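Local coordinates for protein TlmII (Streptoalloteichus hindustanus, PDB 4HVM) that takes part in tallysomycin biosynthesis and, as a condensation-domain family protein of nonribosomal peptide assembly, probably handles substrates carried on phosphopantetheine, at residues R310-M318 with A457-H467. Numbering follows the deposited sequence.
Sequences REPSFRDLM and AVADPSAPLPH
Pro461 O accepts the backbone N-H of Arg315 at 3.2 Å, in its carbonyl plane, and Ser313 OG lies 3.4 Å from Pro461 O, a weak and unsettled second contact, since the one hydroxyl proton could go to Asp316 OD2 instead. The first-turn N-H groups of a helix lack helical acceptors, and for helix 314-330 the type I turn from Asp460 to Ala463 supplies one from outside. The helix also caps itself. Ser313 and Asp316 form a capping box, Asp316 N giving to Ser313 OG while Ser313 N reaches Asp316 OD2. Set between its backbone N and carbonyl carbon (chi1 66°), the Ser313 hydroxyl faces the N-H of Asp316. With an alanine here the hydroxyl goes, and Asp316 N would probably be left without its capping acceptor, one side of the box lost. Further along, Leu465 N bonds Pro312 O at 2.8 Å, nearly straight at 168°. Phe314 takes Ala457 CB over one ring face in a CH-pi contact, 3.9 Å from the centroid, with Pro461 CB at the ring edge. Leu317 CD1 and Leu465 CD1 meet at 3.6 Å. The last modelled residues, which follow helix 445-459, thus lie against the start of helix 314-330; Trp251 of helix 241-255 touches both leucines, and Leu230 of helix 224-231 touches both Phe314 and Ala457.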
loop_
_atom_site.group_PDB
_atom_site.type_symbol
_atom_site.label_atom_id
_atom_site.label_comp_id
_atom_site.label_asym_id
_atom_site.label_seq_id
_atom_site.Cartn_x
_atom_site.Cartn_y
_atom_site.Cartn_z
ATOM N N ARG A 310 24.992 3.606 -21.040
ATOM C CA ARG A 310 26.071 4.590 -21.039
ATOM C C ARG A 310 25.473 5.966 -21.288
ATOM O O ARG A 310 24.941 6.226 -22.367
ATOM C CB ARG A 310 27.102 4.268 -22.119
ATOM C CG ARG A 310 28.084 3.174 -21.746
ATOM C CD ARG A 310 28.699 2.572 -22.993
ATOM N NE ARG A 310 27.679 1.931 -23.818
ATOM C CZ ARG A 310 27.842 1.591 -25.092
ATOM N NH1 ARG A 310 28.992 1.832 -25.707
ATOM N NH2 ARG A 310 26.849 1.012 -25.754
ATOM N N GLU A 311 25.574 6.840 -20.289
ATOM C CA GLU A 311 24.903 8.139 -20.305
ATOM C C GLU A 311 23.423 7.988 -20.643
ATOM O O GLU A 311 22.944 8.574 -21.616
ATOM C CB GLU A 311 25.562 9.086 -21.311
ATOM C CG GLU A 311 27.071 9.186 -21.192
ATOM C CD GLU A 311 27.664 10.182 -22.174
ATOM O OE1 GLU A 311 28.906 10.307 -22.216
ATOM O OE2 GLU A 311 26.888 10.839 -22.902
ATOM N N PRO A 312 22.690 7.201 -19.842
ATOM C CA PRO A 312 21.298 6.934 -20.210
ATOM C C PRO A 312 20.399 8.143 -19.980
ATOM O O PRO A 312 20.708 9.008 -19.159
ATOM C CB PRO A 312 20.906 5.802 -19.263
ATOM C CG PRO A 312 21.744 6.033 -18.053
ATOM C CD PRO A 312 23.045 6.605 -18.541
ATOM N N SER A 313 19.297 8.200 -20.718
ATOM C CA SER A 313 18.293 9.236 -20.512
ATOM C C SER A 313 17.126 8.650 -19.727
ATOM O O SER A 313 17.090 7.448 -19.463
ATOM C CB SER A 313 17.794 9.773 -21.849
ATOM O OG SER A 313 17.086 8.774 -22.558
ATOM N N PHE A 314 16.169 9.493 -19.354
ATOM C CA PHE A 314 14.977 9.009 -18.669
ATOM C C PHE A 314 14.217 8.031 -19.556
ATOM O O PHE A 314 13.678 7.038 -19.075
ATOM C CB PHE A 314 14.069 10.168 -18.268
ATOM C CG PHE A 314 12.786 9.735 -17.616
ATOM C CD1 PHE A 314 12.792 9.156 -16.358
ATOM C CD2 PHE A 314 11.570 9.926 -18.254
ATOM C CE1 PHE A 314 11.614 8.767 -15.753
ATOM C CE2 PHE A 314 10.388 9.541 -17.654
ATOM C CZ PHE A 314 10.411 8.959 -16.400
ATOM N N ARG A 315 14.188 8.319 -20.853
ATOM C CA ARG A 315 13.527 7.442 -21.812
ATOM C C ARG A 315 14.185 6.073 -21.861
ATOM O O ARG A 315 13.502 5.058 -21.974
ATOM C CB ARG A 315 13.523 8.061 -23.211
ATOM C CG ARG A 315 12.306 8.915 -23.509
ATOM C CD ARG A 315 12.145 9.137 -25.006
ATOM N NE ARG A 315 10.954 9.919 -25.319
ATOM C CZ ARG A 315 10.940 11.244 -25.422
ATOM N NH1 ARG A 315 12.057 11.935 -25.243
ATOM N NH2 ARG A 315 9.812 11.879 -25.711
ATOM N N ASP A 316 15.513 6.055 -21.780
ATOM C CA ASP A 316 16.267 4.806 -21.785
ATOM C C ASP A 316 15.860 3.904 -20.626
ATOM O O ASP A 316 15.573 2.726 -20.817
ATOM C CB ASP A 316 17.774 5.080 -21.735
ATOM C CG ASP A 316 18.322 5.588 -23.055
ATOM O OD1 ASP A 316 17.831 5.148 -24.116
ATOM O OD2 ASP A 316 19.246 6.427 -23.034
ATOM N N LEU A 317 15.830 4.470 -19.424
ATOM C CA LEU A 317 15.504 3.708 -18.227
ATOM C C LEU A 317 14.014 3.419 -18.126
ATOM O O LEU A 317 13.614 2.403 -17.561
ATOM C CB LEU A 317 15.990 4.448 -16.983
ATOM C CG LEU A 317 17.508 4.473 -16.835
ATOM C CD1 LEU A 317 17.973 5.853 -16.442
ATOM C CD2 LEU A 317 17.964 3.443 -15.816
HETATM N N MSE A 318 13.197 4.314 -18.673
HETATM C CA MSE A 318 11.752 4.120 -18.684
HETATM C C MSE A 318 11.412 2.931 -19.567
HETATM O O MSE A 318 10.552 2.119 -19.238
HETATM C CB MSE A 318 11.048 5.376 -19.202
HETATM C CG MSE A 318 9.595 5.506 -18.789
HETATM SE SE MSE A 318 9.373 5.546 -16.860
HETATM C CE MSE A 318 8.504 3.815 -16.653
ATOM N N ALA A 457 14.145 14.850 -16.132
ATOM C CA ALA A 457 13.167 14.027 -16.840
ATOM C C ALA A 457 12.006 14.842 -17.398
ATOM O O ALA A 457 11.429 14.491 -18.428
ATOM C CB ALA A 457 12.647 12.920 -15.936
ATOM N N VAL A 458 11.664 15.929 -16.716
ATOM C CA VAL A 458 10.590 16.801 -17.167
ATOM C C VAL A 458 11.117 17.805 -18.189
ATOM O O VAL A 458 10.441 18.119 -19.171
ATOM C CB VAL A 458 9.939 17.546 -15.985
ATOM C CG1 VAL A 458 8.862 18.498 -16.479
ATOM C CG2 VAL A 458 9.364 16.552 -14.988
ATOM N N ALA A 459 12.332 18.295 -17.959
ATOM C CA ALA A 459 12.948 19.268 -18.853
ATOM C C ALA A 459 13.225 18.673 -20.226
ATOM O O ALA A 459 12.804 19.224 -21.242
ATOM C CB ALA A 459 14.231 19.796 -18.251
ATOM N N ASP A 460 13.936 17.548 -20.243
ATOM C CA ASP A 460 14.285 16.861 -21.483
ATOM C C ASP A 460 14.515 15.372 -21.232
ATOM O O ASP A 460 15.608 14.958 -20.843
ATOM C CB ASP A 460 15.535 17.487 -22.109
ATOM C CG ASP A 460 15.745 17.064 -23.556
ATOM O OD1 ASP A 460 15.025 16.165 -24.044
ATOM O OD2 ASP A 460 16.644 17.635 -24.205
ATOM N N PRO A 461 13.481 14.556 -21.470
ATOM C CA PRO A 461 13.569 13.112 -21.231
ATOM C C PRO A 461 14.527 12.404 -22.190
ATOM O O PRO A 461 14.798 11.219 -22.002
ATOM C CB PRO A 461 12.133 12.635 -21.455
ATOM C CG PRO A 461 11.528 13.657 -22.356
ATOM C CD PRO A 461 12.151 14.959 -21.959
ATOM N N SER A 462 15.033 13.113 -23.195
ATOM C CA SER A 462 15.979 12.526 -24.139
ATOM C C SER A 462 17.424 12.821 -23.751
ATOM O O SER A 462 18.351 12.164 -24.228
ATOM C CB SER A 462 15.714 13.033 -25.554
ATOM O OG SER A 462 14.449 12.599 -26.010
ATOM N N ALA A 463 17.606 13.813 -22.885
ATOM C CA ALA A 463 18.935 14.207 -22.432
ATOM C C ALA A 463 19.488 13.240 -21.386
ATOM O O ALA A 463 18.736 12.688 -20.582
ATOM C CB ALA A 463 18.899 15.625 -21.882
ATOM N N PRO A 464 20.812 13.027 -21.400
ATOM C CA PRO A 464 21.460 12.129 -20.439
ATOM C C PRO A 464 21.251 12.570 -18.994
ATOM O O PRO A 464 21.405 13.748 -18.678
ATOM C CB PRO A 464 22.944 12.251 -20.799
ATOM C CG PRO A 464 22.949 12.650 -22.228
ATOM C CD PRO A 464 21.762 13.543 -22.398
ATOM N N LEU A 465 20.893 11.627 -18.131
ATOM C CA LEU A 465 20.777 11.899 -16.705
ATOM C C LEU A 465 22.169 12.146 -16.126
ATOM O O LEU A 465 23.155 11.692 -16.706
ATOM C CB LEU A 465 20.088 10.725 -16.003
ATOM C CG LEU A 465 18.612 10.537 -16.351
ATOM C CD1 LEU A 465 18.036 9.324 -15.647
ATOM C CD2 LEU A 465 17.813 11.781 -16.002
ATOM N N PRO A 466 22.250 12.875 -14.993
ATOM C CA PRO A 466 23.509 13.243 -14.328
ATOM C C PRO A 466 24.591 12.160 -14.315
ATOM O O PRO A 466 24.362 11.053 -13.830
ATOM C CB PRO A 466 23.053 13.539 -12.902
ATOM C CG PRO A 466 21.714 14.145 -13.086
ATOM C CD PRO A 466 21.091 13.451 -14.279
ATOM N N HIS A 467 25.764 12.499 -14.842
ATOM C CA HIS A 467 26.883 11.566 -14.906
ATOM C C HIS A 467 27.457 11.296 -13.520
ATOM O O HIS A 467 28.657 11.446 -13.295
ATOM C CB HIS A 467 27.974 12.105 -15.835
ATOM C CG HIS A 467 27.596 12.092 -17.280
ATOM N ND1 HIS A 467 26.363 12.518 -17.736
ATOM C CD2 HIS A 467 28.285 11.709 -18.383
ATOM C CE1 HIS A 467 26.309 12.391 -19.047
ATOM N NE2 HIS A 467 27.468 11.902 -19.465
#